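Side-chain contacts in putative hydrolase (Chromobacterium violaceum, PDB 3MCW), which is probably a hydrolase of the isochorismatase family, related to nicotinamidases: residues Arg132-Asn136 / Leu137-Val141; Leu6-Ser10 / Asp11-Leu15. One frame throughout, in Å; residues are numbered along the deposited sequence. Where two conformers were deposited one is given.

Contact 1 of 2, residues Arg132-Asn136 / Leu137-Val141; sequences RMAGN and LGFAV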
loop_
_atom_site.group_PDB
_atom_site.type_symbol
_atom_site.label_atom_id
_atom_site.label_comp_id
_atom_site.label_asym_id
_atom_site.label_seq_id
_atom_site.Cartn_x
_atom_site.Cartn_y
_atom_site.Cartn_z
ATOM N N ARG A 132 3.091 2.158 3.566
ATOM C CA ARG A 132 2.589 0.828 3.934
ATOM C C ARG A 132 3.768 -0.129 4.070
ATOM O O ARG A 132 3.819 -0.903 5.037
ATOM C CB ARG A 132 1.560 0.295 2.955
ATOM C CG ARG A 132 0.202 0.954 3.038
ATOM C CD ARG A 132 -0.816 0.255 2.150
ATOM N NE ARG A 132 -2.140 0.862 2.125
ATOM C CZ ARG A 132 -3.281 0.214 2.374
ATOM N NH1 ARG A 132 -3.323 -1.027 2.792
ATOM N NH2 ARG A 132 -4.421 0.829 2.097
HETATM N N MSE A 133 4.682 -0.115 3.107
HETATM C CA MSE A 133 5.864 -0.991 3.227
HETATM C C MSE A 133 6.733 -0.616 4.396
HETATM O O MSE A 133 7.183 -1.496 5.135
HETATM C CB MSE A 133 6.705 -1.027 1.953
HETATM C CG MSE A 133 6.114 -1.859 0.923
HETATM SE SE MSE A 133 7.321 -2.256 -0.565
HETATM C CE MSE A 133 8.783 -3.120 0.390
ATOM N N ALA A 134 6.991 0.676 4.593
ATOM C CA ALA A 134 7.825 1.083 5.726
ATOM C C ALA A 134 7.286 0.575 7.050
ATOM O O ALA A 134 8.037 0.053 7.880
ATOM C CB ALA A 134 7.980 2.603 5.757
ATOM N N GLY A 135 5.999 0.777 7.288
ATOM C CA GLY A 135 5.423 0.350 8.546
ATOM C C GLY A 135 5.500 -1.166 8.713
ATOM O O GLY A 135 5.893 -1.684 9.762
ATOM N N ASN A 136 5.193 -1.904 7.644
ATOM C CA ASN A 136 5.245 -3.359 7.742
ATOM C C ASN A 136 6.662 -3.908 7.882
ATOM O O ASN A 136 6.850 -4.972 8.464
ATOM C CB ASN A 136 4.552 -4.023 6.536
ATOM C CG ASN A 136 3.013 -3.960 6.519
ATOM O OD1 ASN A 136 2.421 -4.528 5.608
ATOM N ND2 ASN A 136 2.378 -3.354 7.476
ATOM N N LEU A 137 7.652 -3.173 7.375
ATOM C CA LEU A 137 9.063 -3.534 7.551
ATOM C C LEU A 137 9.564 -3.223 8.966
ATOM O O LEU A 137 10.678 -3.604 9.315
ATOM C CB LEU A 137 9.939 -2.822 6.512
ATOM C CG LEU A 137 9.813 -3.347 5.072
ATOM C CD1 LEU A 137 10.534 -2.407 4.110
ATOM C CD2 LEU A 137 10.335 -4.783 4.923
ATOM N N GLY A 138 8.791 -2.520 9.773
ATOM C CA GLY A 138 9.134 -2.215 11.156
ATOM C C GLY A 138 9.715 -0.846 11.423
ATOM O O GLY A 138 10.243 -0.601 12.483
ATOM N N PHE A 139 9.653 0.048 10.444
ATOM C CA PHE A 139 10.061 1.445 10.665
ATOM C C PHE A 139 8.952 2.173 11.390
ATOM O O PHE A 139 7.763 1.891 11.232
ATOM C CB PHE A 139 10.348 2.119 9.326
ATOM C CG PHE A 139 11.543 1.551 8.660
ATOM C CD1 PHE A 139 12.794 2.028 8.963
ATOM C CD2 PHE A 139 11.438 0.553 7.710
ATOM C CE1 PHE A 139 13.911 1.486 8.394
ATOM C CE2 PHE A 139 12.566 -0.014 7.119
ATOM C CZ PHE A 139 13.809 0.452 7.481
ATOM N N ALA A 140 9.354 3.128 12.232
ATOM C CA ALA A 140 8.449 4.036 12.956
ATOM C C ALA A 140 8.255 5.260 12.060
ATOM O O ALA A 140 9.165 6.063 11.897
ATOM C CB ALA A 140 9.050 4.420 14.268
ATOM N N VAL A 141 7.066 5.398 11.497
ATOM C CA VAL A 141 6.807 6.404 10.479
ATOM C C VAL A 141 5.856 7.474 10.986
ATOM O O VAL A 141 4.788 7.176 11.520
ATOM C CB VAL A 141 6.185 5.783 9.208
ATOM C CG1 VAL A 141 5.908 6.846 8.183
ATOM C CG2 VAL A 141 7.062 4.665 8.682
HETATM O O HOH W 1 6.353 -0.322 12.188
#
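The carbonyl oxygen Gly135 O is gripped twice: Gly138 N reaches it at 3.0 Å, and water 1 donates to it while also donating to Phe139 O at 2.8 Å. In this bond, spaced three residues along the chain, the Gly138 donor stands well above the carbonyl plane, 64° out of it. The carbonyl one residue earlier, Ala134 O, accepts from Phe139 N at 3.0 Å. These two bonds, with Gly138 at positive phi, make a Schellman motif, a worked example of how a helix can be stopped. A last helical bond, 2.8 Å from Leu137 N to Met133 O, precedes it.

The side chains follow this reversal. Phe139 has CG beside its own backbone N (chi1 -67°), which brings the ring edge to Ala134 O; that oxygen lies near the ring plane, 3.4 Å from Phe139 CD2. Ala134 CB also meets Val141 CG2 at 3.7 Å, an apolar contact between the last turn of the helix and the start of the strand. Leu137 runs alongside Met133, a selenomethionine; in the conformer given, the bend at chi3 brings Met133 CE to a loose 4.2 Å from Leu137 CD1. Asn136 looks elsewhere, its amide bonding to Asn96 and Ser97 of the second subunit.

The turn therefore joins helix 123-136 to strand 140-149 in a beta-alpha-beta unit that starts from strand 115-121. Leu108 of helix 104-111 packs against Phe139. From strand 115-121, Leu116 touches Phe139 and Val118 touches Val141, and the second subunit borders the last turn of the helix.

Contact 2 of 2, residues Leu6-Ser10 / Asp11-Leu15; sequences LRFSS and DKPLL
Phe8 opens the contact by presenting one face of its ring to Pro13. The proline CG sits 3.9 Å from the ring centroid and only 6° off the ring normal, a CH-pi contact, while its neighbour CB lies 3.8 Å from Phe8 CD1, so that the proline spreads from the centre of the face toward one side. The two side chains cross at about a right angle. Ala190 and Leu191 of helix 184-191 also touch the phenylalanine.

Ser9 follows, its backbone N bonding to Glu115 OE2. At Ser10 the hydroxyl swings between the backbone N and the carbonyl carbon (chi1 87°), which carries OG forward over the next peptide to accept Lys12 N at 3.1 Å. The bond is fairly straight, with 161° at the hydrogen, and a serine oxygen closing on the N-H two residues ahead defines an ST turn. Ser10 OG also bonds to Glu115 OE1.

Hydroxyl chemistry makes this double duty possible: OG accepts a hydrogen bond from the Lys12 N-H and probably donates one to the carboxylate of Glu115. Bonded at OE1 by Ser10 OG and at OE2 by Ser9 N, Glu115 is probably favoured as the carboxylate, and the Ser10-Lys12 bond helps hold the turn just before the chain enters strand 14-18.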
loop_
_atom_site.group_PDB
_atom_site.type_symbol
_atom_site.label_atom_id
_atom_site.label_comp_id
_atom_site.label_asym_id
_atom_site.label_seq_id
_atom_site.Cartn_x
_atom_site.Cartn_y
_atom_site.Cartn_z
ATOM N N LEU A 6 3.440 14.729 20.024
ATOM C CA LEU A 6 4.479 13.963 19.348
ATOM C C LEU A 6 5.853 14.133 19.964
ATOM O O LEU A 6 6.309 15.237 20.217
ATOM C CB LEU A 6 4.563 14.351 17.873
ATOM C CG LEU A 6 5.653 13.672 17.036
ATOM C CD1 LEU A 6 5.352 12.195 16.821
ATOM C CD2 LEU A 6 5.789 14.398 15.711
ATOM N N ARG A 7 6.482 12.998 20.168
ATOM C CA ARG A 7 7.834 12.921 20.661
ATOM C C ARG A 7 8.586 11.861 19.851
ATOM O O ARG A 7 8.118 10.731 19.717
ATOM C CB ARG A 7 7.808 12.575 22.164
ATOM C CG ARG A 7 9.143 12.278 22.831
ATOM C CD ARG A 7 8.957 11.615 24.202
ATOM N NE ARG A 7 10.242 11.290 24.827
ATOM N N PHE A 8 9.738 12.226 19.291
ATOM C CA PHE A 8 10.577 11.265 18.603
ATOM C C PHE A 8 11.197 10.329 19.612
ATOM O O PHE A 8 11.536 10.739 20.715
ATOM C CB PHE A 8 11.656 11.965 17.772
ATOM C CG PHE A 8 11.102 12.693 16.611
ATOM C CD1 PHE A 8 10.521 11.968 15.566
ATOM C CD2 PHE A 8 11.080 14.060 16.540
ATOM C CE1 PHE A 8 9.950 12.575 14.477
ATOM C CE2 PHE A 8 10.505 14.679 15.393
ATOM C CZ PHE A 8 9.951 13.909 14.392
ATOM N N SER A 9 11.288 9.063 19.228
ATOM C CA SER A 9 11.896 8.044 20.077
ATOM C C SER A 9 13.415 8.023 19.913
ATOM O O SER A 9 14.129 7.531 20.781
ATOM C CB SER A 9 11.314 6.670 19.755
ATOM O OG SER A 9 11.487 6.355 18.389
ATOM N N SER A 10 13.901 8.555 18.781
ATOM C CA SER A 10 15.330 8.636 18.495
ATOM C C SER A 10 15.773 10.087 18.363
ATOM O O SER A 10 14.941 10.985 18.311
ATOM C CB SER A 10 15.680 7.901 17.186
ATOM O OG SER A 10 15.538 8.714 16.029
ATOM N N ASP A 11 17.089 10.304 18.352
ATOM C CA ASP A 11 17.651 11.636 18.181
ATOM C C ASP A 11 18.034 11.911 16.715
ATOM O O ASP A 11 18.670 12.930 16.405
ATOM C CB ASP A 11 18.829 11.909 19.116
ATOM C CG ASP A 11 20.040 11.029 18.838
ATOM O OD1 ASP A 11 20.064 10.253 17.865
ATOM O OD2 ASP A 11 20.976 11.110 19.651
ATOM N N LYS A 12 17.664 11.021 15.792
ATOM C CA LYS A 12 18.060 11.134 14.398
ATOM C C LYS A 12 16.940 10.755 13.446
ATOM O O LYS A 12 17.156 9.999 12.512
ATOM C CB LYS A 12 19.349 10.329 14.128
ATOM C CG LYS A 12 19.284 8.867 14.534
ATOM C CD LYS A 12 20.601 8.134 14.275
ATOM C CE LYS A 12 20.504 6.691 14.722
ATOM N NZ LYS A 12 21.749 5.875 14.532
ATOM N N PRO A 13 15.721 11.313 13.629
ATOM C CA PRO A 13 14.661 11.013 12.678
ATOM C C PRO A 13 15.085 11.472 11.292
ATOM O O PRO A 13 15.694 12.542 11.116
ATOM C CB PRO A 13 13.481 11.818 13.229
ATOM C CG PRO A 13 14.119 12.979 13.946
ATOM C CD PRO A 13 15.345 12.383 14.573
ATOM N N LEU A 14 14.711 10.691 10.288
ATOM C CA LEU A 14 15.130 10.900 8.915
ATOM C C LEU A 14 13.958 11.427 8.084
ATOM O O LEU A 14 12.885 10.815 8.056
ATOM C CB LEU A 14 15.691 9.588 8.325
ATOM C CG LEU A 14 16.220 9.689 6.885
ATOM C CD1 LEU A 14 17.409 8.773 6.651
ATOM C CD2 LEU A 14 15.135 9.411 5.836
ATOM N N LEU A 15 14.191 12.523 7.378
ATOM C CA LEU A 15 13.174 13.131 6.480
ATOM C C LEU A 15 13.265 12.506 5.127
ATOM O O LEU A 15 14.332 12.525 4.493
ATOM C CB LEU A 15 13.429 14.640 6.376
ATOM C CG LEU A 15 12.407 15.408 5.540
ATOM C CD1 LEU A 15 11.005 15.395 6.162
ATOM C CD2 LEU A 15 12.892 16.858 5.371
#

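In the fold
From the N terminus, contact 2 comes first and shapes the approach to strand 14-18, bringing Phe8 and Ser10 against the residues just before that strand. Contact 1 follows much later and closes the short turn from helix 123-136 into strand 140-149. They are in series, neither nested nor crossing, with centres about 14 Å apart and no direct touch. Their common ground is strand 115-121, which lies between strands 14-18 and 140-149 in the parallel sheet: Glu115 and Val117 meet residues of contact 2, Leu116 and Val118 those of contact 1. Contact 2 ties in helix 184-191 near the C terminus, whereas contact 1 ties in helix 104-111 and the second subunit.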